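Alpha,alpha-trehalose-phosphate synthase (UDP-forming) (Burkholderia multivorans, PDB 5UOF) is a member of glycosyltransferase family 20 and is built on the two-domain GT-B fold. Local coordinates at residues R87-A92 with A113-V118; V97-G102 with P369-M374; K184-Y189 with Q201-Y206. All blocks are in the same frame, centred on the assembly; numbering follows the deposited sequence.

Contacts 1 and 2 share helix 89-98, contact 1 at its first turn and contact 2 at its last, with centres 19 Å apart. Contact 3 joins helices 179-186 and 197-209, its centre about 20 Å from that of contact 1 and 18 Å from that of contact 2; Leu116 CD2 meets Phe185 CE2 at 3.5 Å. Along the chain, the segments of contacts 1 and 2 alternate, contact 1 closes before contact 3 opens, and both segments of contact 3 fall between those of contact 2. The helices of contacts 1 and 3 lie among strands of the ten-stranded sheet, whereas 369-374 follows a strand of the six-stranded one, so contact 2 bridges both GT-B domains. Contacts 2 and 3 also reach the second subunit.

Contact 1: R87-A92 with A113-V118; sequences RGFSNA and AGYLRV. With EDO (1,2-ethanediol), chain I; EDO (1,2-ethanediol), chain J.
Phe89 lays the CD2 side of its ring over one face of Tyr115. Phe89 CD2 sits 3.4 Å above the plane of the Tyr115 ring, displaced toward its rim, and comes within 3.3 Å of Tyr115 CD2. One bond further out, Phe89 CE2 is 3.6 Å from Tyr115 CE2, so the overlap runs along one side of the tyrosine. The centroids are 4.9 Å apart and the planes are inclined at 46°, an oblique pairing that fits neither a parallel stack nor a T-shape. At the roots of the two side chains, Phe89 CB and Tyr115 CB are 4.0 Å apart. Both rings leave their helices in the same way, each CG turned opposite the backbone nitrogen (chi1 170° for Phe89, 174° for Tyr115), which sends them into the space between the helices.

Ser90 OG lies beside the Tyr115 ring, but the serine has two modelled conformers and its very close approach is doubtful. The hydroxyl of Tyr115 is hydrogen-bonded to Tyr141 O. Since the hydroxyl of Tyr141 is in turn hydrogen-bonded to Asn91 OD1, this one residue links both segments from the side of the loop after strand 135-139. Leu94 touches both Phe89 and Tyr115 and adds to the apolar cluster.

Gly88, just before Phe89, is the N-cap of helix 89-98, so the ring leaves from its first turn; Gly88 O receives Ala92 N at 2.8 Å. On the partner helix, an ethanediol, probably from the crystallisation liquor, gives a hydrogen bond from its O1 to Leu116 O at 2.8 Å. The buried aromatic pair is thus helix-on-helix core packing within the first, Rossmann-like domain of a GT-B fold.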
# COMPACT_ATOMS: atom_id res chain seq x y z
N ARG A 87 11.59 -12.33 15.87
CA ARG A 87 12.24 -12.63 14.59
C ARG A 87 11.36 -13.54 13.76
O ARG A 87 11.81 -14.52 13.16
CB ARG A 87 13.61 -13.26 14.82
CG ARG A 87 14.57 -12.39 15.60
CD ARG A 87 15.96 -13.00 15.66
NE ARG A 87 16.59 -13.05 14.35
CZ ARG A 87 16.82 -14.16 13.66
NH1 ARG A 87 16.47 -15.34 14.17
NH2 ARG A 87 17.40 -14.10 12.47
N GLY A 88 10.07 -13.22 13.73
CA GLY A 88 9.13 -14.03 12.99
C GLY A 88 8.03 -13.20 12.37
O GLY A 88 8.29 -12.19 11.72
N PHE A 89 6.78 -13.59 12.63
CA PHE A 89 5.65 -13.04 11.88
C PHE A 89 5.45 -11.55 12.13
O PHE A 89 5.16 -10.79 11.19
CB PHE A 89 4.38 -13.82 12.25
CG PHE A 89 3.11 -13.20 11.73
CD1 PHE A 89 2.71 -13.41 10.41
CD2 PHE A 89 2.32 -12.42 12.56
CE1 PHE A 89 1.54 -12.83 9.94
CE2 PHE A 89 1.15 -11.85 12.10
CZ PHE A 89 0.75 -12.05 10.78
N SER A 90 5.61 -11.09 13.38
CA SER A 90 5.36 -9.69 13.71
C SER A 90 6.26 -8.77 12.90
O SER A 90 5.82 -7.75 12.36
CB SER A 90 5.59 -9.43 15.20
OG SER A 90 4.70 -10.15 16.01
N ASN A 91 7.54 -9.09 12.83
CA ASN A 91 8.46 -8.20 12.15
C ASN A 91 8.66 -8.56 10.68
O ASN A 91 9.01 -7.67 9.88
CB ASN A 91 9.80 -8.17 12.88
CG ASN A 91 9.74 -7.34 14.17
OD1 ASN A 91 9.09 -6.29 14.22
ND2 ASN A 91 10.39 -7.83 15.22
N ALA A 92 8.44 -9.81 10.30
CA ALA A 92 8.58 -10.19 8.90
C ALA A 92 7.33 -9.91 8.08
O ALA A 92 7.44 -9.78 6.86
CB ALA A 92 8.93 -11.68 8.77
N ALA A 113 1.85 -19.32 13.19
CA ALA A 113 1.48 -20.20 14.30
C ALA A 113 2.31 -19.90 15.53
O ALA A 113 1.81 -19.94 16.66
CB ALA A 113 1.63 -21.67 13.90
N GLY A 114 3.60 -19.61 15.34
CA GLY A 114 4.47 -19.31 16.47
C GLY A 114 4.08 -18.02 17.18
O GLY A 114 4.18 -17.91 18.40
N TYR A 115 3.68 -17.01 16.41
CA TYR A 115 3.17 -15.75 16.95
C TYR A 115 1.95 -15.98 17.83
O TYR A 115 1.89 -15.49 18.98
CB TYR A 115 2.82 -14.86 15.76
CG TYR A 115 2.14 -13.55 15.99
CD1 TYR A 115 2.78 -12.51 16.64
CD2 TYR A 115 0.88 -13.31 15.45
CE1 TYR A 115 2.16 -11.28 16.80
CE2 TYR A 115 0.26 -12.09 15.59
CZ TYR A 115 0.91 -11.07 16.27
OH TYR A 115 0.30 -9.84 16.40
N LEU A 116 0.98 -16.74 17.33
CA LEU A 116 -0.16 -17.11 18.17
C LEU A 116 0.29 -17.88 19.41
O LEU A 116 -0.20 -17.62 20.52
CB LEU A 116 -1.17 -17.93 17.37
CG LEU A 116 -1.71 -17.26 16.09
CD1 LEU A 116 -2.87 -18.08 15.52
CD2 LEU A 116 -2.10 -15.80 16.33
N ARG A 117 1.23 -18.81 19.24
CA ARG A 117 1.63 -19.67 20.35
C ARG A 117 2.26 -18.86 21.48
O ARG A 117 1.92 -19.06 22.65
CB ARG A 117 2.61 -20.75 19.87
CG ARG A 117 3.02 -21.70 21.00
CD ARG A 117 4.25 -22.54 20.65
NE ARG A 117 5.46 -21.73 20.55
CZ ARG A 117 6.16 -21.29 21.60
NH1 ARG A 117 5.78 -21.58 22.84
NH2 ARG A 117 7.26 -20.55 21.40
N VAL A 118 3.17 -17.94 21.15
CA VAL A 118 3.83 -17.20 22.22
C VAL A 118 2.87 -16.23 22.88
O VAL A 118 2.97 -15.99 24.10
CB VAL A 118 5.10 -16.49 21.71
CG1 VAL A 118 6.11 -17.52 21.25
CG2 VAL A 118 4.77 -15.48 20.61
C1 EDO I . -3.50 -16.06 20.57
O1 EDO I . -2.96 -17.38 20.51
C2 EDO I . -4.94 -16.09 20.08
O2 EDO I . -5.79 -16.70 21.06
C1 EDO J . 11.30 -3.84 12.91
O1 EDO J . 11.29 -5.06 12.17
C2 EDO J . 11.72 -2.71 11.98
O2 EDO J . 12.97 -3.05 11.37

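Contact 2: V97-G102 with P369-M374; sequences VFHYRG and PLRDGM. With EDO (1,2-ethanediol), chain H.
Arg371 begins its approach with CB, which lies 3.6 Å from His99 O. The next carbon, Arg371 CG, is 3.8 Å from His99 CA, so the aliphatic root rides along the backbone of His99 before the chain reaches Tyr100. Bends at chi2 (58°) and chi3 (71°) then fold it over the tyrosine: CD approaches the ring near Tyr100 CD1, and Arg371 NE follows at 3.5 Å from Tyr100 CD1. Arg371 CZ stands 3.6 Å from Tyr100 CE1, while NH2 hangs above the middle of the ring and NH1 reaches out past CE1. Guanidinium and ring lie almost flat on each other, their planes 11° apart and centres separated by 3.9 Å, which makes this both a stack and a cation-pi contact. Arg371 has two modelled conformers, and this geometry belongs to one of them.

Tyr100 is the C-prime residue, with positive phi, of the Schellman motif that ends helix 89-98, which places it at the turn out of the helix; Tyr100 N is hydrogen-bonded to Val97 O and Arg101 N to Pro96 O. The partner loop follows strand 364-367 of the second sheet, so the stack spans the two domains of the GT-B fold. Tyr100 OH is hydrogen-bonded to Ser169 N and to Asp171 of the second subunit. That aspartate also packs on Arg371, and its charge would be expected to favour the cation there.

A second link runs through His99. His99 NE2 meets a water at 2.9 Å, and the same water accepts from Gly373 N, also at 2.9 Å; Arg371 O lies at the edge of the imidazole. Within that loop Asp372 forms an Asx turn, Asp372 OD1 accepting from Met374 N at 3.1 Å.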
# COMPACT_ATOMS: atom_id res chain seq x y z
N VAL A 97 3.92 -4.60 6.35
CA VAL A 97 2.64 -4.28 5.71
C VAL A 97 2.00 -3.07 6.37
O VAL A 97 1.47 -2.18 5.68
CB VAL A 97 1.69 -5.49 5.73
CG1 VAL A 97 0.30 -5.05 5.26
CG2 VAL A 97 2.23 -6.61 4.83
N PHE A 98 2.04 -2.99 7.70
CA PHE A 98 1.43 -1.85 8.38
C PHE A 98 2.18 -0.55 8.09
O PHE A 98 1.61 0.53 8.27
CB PHE A 98 1.38 -2.08 9.89
CG PHE A 98 0.29 -3.02 10.35
CD1 PHE A 98 -0.09 -4.13 9.60
CD2 PHE A 98 -0.33 -2.81 11.58
CE1 PHE A 98 -1.07 -5.01 10.06
CE2 PHE A 98 -1.32 -3.67 12.04
CZ PHE A 98 -1.69 -4.78 11.28
N HIS A 99 3.45 -0.63 7.67
CA HIS A 99 4.16 0.57 7.22
C HIS A 99 4.11 0.72 5.71
O HIS A 99 4.95 1.42 5.12
CB HIS A 99 5.60 0.56 7.73
CG HIS A 99 5.70 0.77 9.21
ND1 HIS A 99 5.50 -0.24 10.12
CD2 HIS A 99 5.91 1.90 9.94
CE1 HIS A 99 5.60 0.25 11.35
NE2 HIS A 99 5.86 1.54 11.26
N TYR A 100 3.12 0.08 5.07
CA TYR A 100 2.84 0.26 3.65
C TYR A 100 3.99 -0.23 2.77
O TYR A 100 4.23 0.28 1.67
CB TYR A 100 2.48 1.72 3.34
CG TYR A 100 1.06 2.05 3.76
CD1 TYR A 100 0.76 2.28 5.10
CD2 TYR A 100 0.03 2.11 2.84
CE1 TYR A 100 -0.55 2.56 5.49
CE2 TYR A 100 -1.26 2.39 3.22
CZ TYR A 100 -1.55 2.62 4.55
OH TYR A 100 -2.84 2.90 4.93
N ARG A 101 4.70 -1.25 3.25
CA ARG A 101 5.72 -1.92 2.45
C ARG A 101 5.36 -3.38 2.24
O ARG A 101 6.07 -4.28 2.71
CB ARG A 101 7.09 -1.77 3.11
CG ARG A 101 7.66 -0.34 3.14
CD ARG A 101 7.92 0.22 1.73
NE ARG A 101 8.81 -0.61 0.92
CZ ARG A 101 10.13 -0.42 0.79
NH1 ARG A 101 10.73 0.57 1.45
NH2 ARG A 101 10.84 -1.22 0.01
N GLY A 102 4.28 -3.64 1.51
CA GLY A 102 3.92 -5.02 1.17
C GLY A 102 5.02 -5.77 0.45
O GLY A 102 5.11 -6.99 0.55
N PRO A 369 10.07 10.55 7.42
CA PRO A 369 9.94 9.11 7.15
C PRO A 369 8.90 8.85 6.08
O PRO A 369 7.95 9.62 5.91
CB PRO A 369 9.47 8.53 8.50
CG PRO A 369 8.74 9.70 9.16
CD PRO A 369 9.58 10.90 8.77
N LEU A 370 9.06 7.72 5.38
CA LEU A 370 8.07 7.34 4.37
C LEU A 370 6.74 6.99 5.01
O LEU A 370 5.69 7.17 4.38
CB LEU A 370 8.58 6.14 3.56
CG LEU A 370 9.95 6.37 2.93
CD1 LEU A 370 10.34 5.16 2.08
CD2 LEU A 370 9.98 7.67 2.12
N ARG A 371 6.76 6.49 6.25
CA ARG A 371 5.56 6.12 6.97
C ARG A 371 5.92 5.96 8.44
O ARG A 371 6.93 5.34 8.76
CB ARG A 371 4.98 4.82 6.38
CG ARG A 371 3.71 4.31 7.03
CD ARG A 371 2.58 5.32 6.97
NE ARG A 371 2.04 5.49 5.62
CZ ARG A 371 0.81 5.93 5.38
NH1 ARG A 371 -0.00 6.22 6.39
NH2 ARG A 371 0.38 6.05 4.13
N ASP A 372 5.10 6.54 9.32
CA ASP A 372 5.38 6.51 10.76
C ASP A 372 4.07 6.65 11.52
O ASP A 372 3.27 7.54 11.22
CB ASP A 372 6.36 7.64 11.12
CG ASP A 372 7.05 7.43 12.47
OD1 ASP A 372 6.37 7.04 13.45
OD2 ASP A 372 8.27 7.69 12.54
N GLY A 373 3.85 5.77 12.50
CA GLY A 373 2.62 5.87 13.28
C GLY A 373 2.44 7.23 13.93
O GLY A 373 1.30 7.70 14.09
N MET A 374 3.53 7.85 14.35
CA MET A 374 3.45 9.15 15.00
C MET A 374 4.70 9.96 14.70
O MET A 374 4.64 10.93 13.94
CB MET A 374 3.22 8.97 16.52
CG MET A 374 3.17 10.28 17.32
SD MET A 374 1.95 11.45 16.67
CE MET A 374 0.43 10.49 16.74
C1 EDO H . 1.22 -0.04 -0.31
O1 EDO H . 1.56 0.30 -1.65
C2 EDO H . 1.37 -1.54 -0.14
O2 EDO H . 2.76 -1.90 -0.20
O HOH W 1 5.56 3.60 13.25

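Contact 3: K184-Y189 with Q201-Y206; sequences KFMCAY and QAFTDY
Met186 and Phe203 run antiparallel and overlap side by side, the methionine bringing both its root and its methyl end to one part of the phenyl ring. Met186 CB lies 3.7 Å from Phe203 CE1, and Met186 CE returns to the same ring atom at an equal 3.7 Å. Rotation about CG-SD (chi3 68°) turns the methyl CE back to the ring. Between these two points Met186 SD is 4.9 Å from the centroid of the Phe203 ring and 60° off its normal, an oblique Met-aromatic contact. Cys187 adds a second sulfur: Cys187 SG is 4.1 Å from Phe203 CZ, again obliquely placed. In Phe203, CG anti to the backbone nitrogen (chi1 180°) carries the ring toward helix 179-186, across a gap between backbones whose nearest CA atoms, those of Met186 and Phe203, are 9.5 Å apart. This touch is apolar throughout and buried.

Polar groups of helix 197-209 are engaged away from the pair: Gln201 NE2 is hydrogen-bonded to Asp205 OD1 at 2.9 Å, and Asp205 OD2 forms a salt bridge with Arg209 of the second subunit. Residues 184-189 lie on helix 179-186 and the turn after it, in the crossover between parallel strands 159-162 and 191-194. Phe203 of the following helix meets Phe194 from strand 191-194 as well as Val183 from helix 179-186, and Met186 touches Phe167 in the loop before helix 170-173.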
# COMPACT_ATOMS: atom_id res chain seq x y z
N LYS A 184 -10.37 -10.10 13.94
CA LYS A 184 -11.11 -10.78 15.01
C LYS A 184 -10.39 -10.63 16.36
O LYS A 184 -11.03 -10.35 17.38
CB LYS A 184 -11.31 -12.25 14.68
CG LYS A 184 -12.09 -13.01 15.77
CD LYS A 184 -12.26 -14.50 15.43
CE LYS A 184 -10.91 -15.20 15.40
NZ LYS A 184 -11.04 -16.67 15.18
N PHE A 185 -9.07 -10.83 16.38
CA PHE A 185 -8.30 -10.63 17.61
C PHE A 185 -8.48 -9.22 18.15
O PHE A 185 -8.64 -9.02 19.37
CB PHE A 185 -6.82 -10.89 17.36
CG PHE A 185 -6.50 -12.32 17.01
CD1 PHE A 185 -7.34 -13.35 17.36
CD2 PHE A 185 -5.31 -12.61 16.35
CE1 PHE A 185 -7.02 -14.66 17.05
CE2 PHE A 185 -4.99 -13.92 16.03
CZ PHE A 185 -5.84 -14.94 16.38
N MET A 186 -8.46 -8.23 17.27
CA MET A 186 -8.58 -6.85 17.69
C MET A 186 -9.95 -6.57 18.28
O MET A 186 -10.08 -5.71 19.16
CB MET A 186 -8.29 -5.93 16.51
CG MET A 186 -6.85 -6.05 16.09
SD MET A 186 -6.38 -5.08 14.66
CE MET A 186 -6.52 -3.41 15.33
N CYS A 187 -10.97 -7.30 17.84
CA CYS A 187 -12.29 -7.14 18.43
C CYS A 187 -12.44 -7.87 19.76
O CYS A 187 -13.51 -7.76 20.37
CB CYS A 187 -13.37 -7.62 17.46
SG CYS A 187 -13.43 -6.59 15.98
N ALA A 188 -11.43 -8.59 20.23
CA ALA A 188 -11.48 -9.15 21.58
C ALA A 188 -11.25 -8.10 22.66
O ALA A 188 -11.61 -8.34 23.82
CB ALA A 188 -10.46 -10.28 21.72
N TYR A 189 -10.68 -6.95 22.30
CA TYR A 189 -10.50 -5.83 23.21
C TYR A 189 -11.80 -5.06 23.40
O TYR A 189 -12.60 -4.92 22.48
CB TYR A 189 -9.41 -4.88 22.68
CG TYR A 189 -8.05 -5.53 22.61
CD1 TYR A 189 -7.24 -5.59 23.74
CD2 TYR A 189 -7.58 -6.10 21.42
CE1 TYR A 189 -6.00 -6.20 23.70
CE2 TYR A 189 -6.34 -6.72 21.37
CZ TYR A 189 -5.55 -6.77 22.52
OH TYR A 189 -4.32 -7.39 22.51
N GLN A 201 -10.01 5.08 11.26
CA GLN A 201 -10.93 4.92 10.13
C GLN A 201 -10.57 3.72 9.28
O GLN A 201 -11.46 3.06 8.74
CB GLN A 201 -10.94 6.18 9.27
CG GLN A 201 -12.03 6.16 8.21
CD GLN A 201 -13.43 6.18 8.81
OE1 GLN A 201 -13.77 7.08 9.58
NE2 GLN A 201 -14.26 5.20 8.45
N ALA A 202 -9.27 3.41 9.13
CA ALA A 202 -8.87 2.23 8.37
C ALA A 202 -9.44 0.96 9.00
O ALA A 202 -9.94 0.07 8.29
CB ALA A 202 -7.35 2.14 8.29
N PHE A 203 -9.36 0.86 10.32
CA PHE A 203 -9.92 -0.29 11.02
C PHE A 203 -11.43 -0.33 10.87
O PHE A 203 -12.01 -1.38 10.56
CB PHE A 203 -9.51 -0.23 12.49
CG PHE A 203 -10.02 -1.37 13.33
CD1 PHE A 203 -9.45 -2.63 13.23
CD2 PHE A 203 -11.05 -1.17 14.24
CE1 PHE A 203 -9.92 -3.69 14.01
CE2 PHE A 203 -11.52 -2.22 15.02
CZ PHE A 203 -10.96 -3.48 14.90
N THR A 204 -12.09 0.81 11.07
CA THR A 204 -13.53 0.90 10.91
C THR A 204 -13.96 0.53 9.49
O THR A 204 -14.94 -0.19 9.30
CB THR A 204 -14.01 2.31 11.27
OG1 THR A 204 -13.65 2.59 12.63
CG2 THR A 204 -15.51 2.42 11.14
N ASP A 205 -13.21 1.00 8.49
CA ASP A 205 -13.50 0.66 7.11
C ASP A 205 -13.47 -0.85 6.90
O ASP A 205 -14.33 -1.40 6.21
CB ASP A 205 -12.49 1.32 6.17
CG ASP A 205 -12.79 2.78 5.91
OD1 ASP A 205 -13.87 3.27 6.30
OD2 ASP A 205 -11.92 3.46 5.30
N TYR A 206 -12.47 -1.53 7.46
CA TYR A 206 -12.40 -2.98 7.32
C TYR A 206 -13.66 -3.63 7.87
O TYR A 206 -14.29 -4.46 7.21
CB TYR A 206 -11.16 -3.53 8.02
CG TYR A 206 -10.91 -5.01 7.77
CD1 TYR A 206 -11.59 -5.99 8.49
CD2 TYR A 206 -9.98 -5.43 6.82
CE1 TYR A 206 -11.36 -7.34 8.26
CE2 TYR A 206 -9.76 -6.78 6.58
CZ TYR A 206 -10.45 -7.73 7.31
OH TYR A 206 -10.23 -9.07 7.08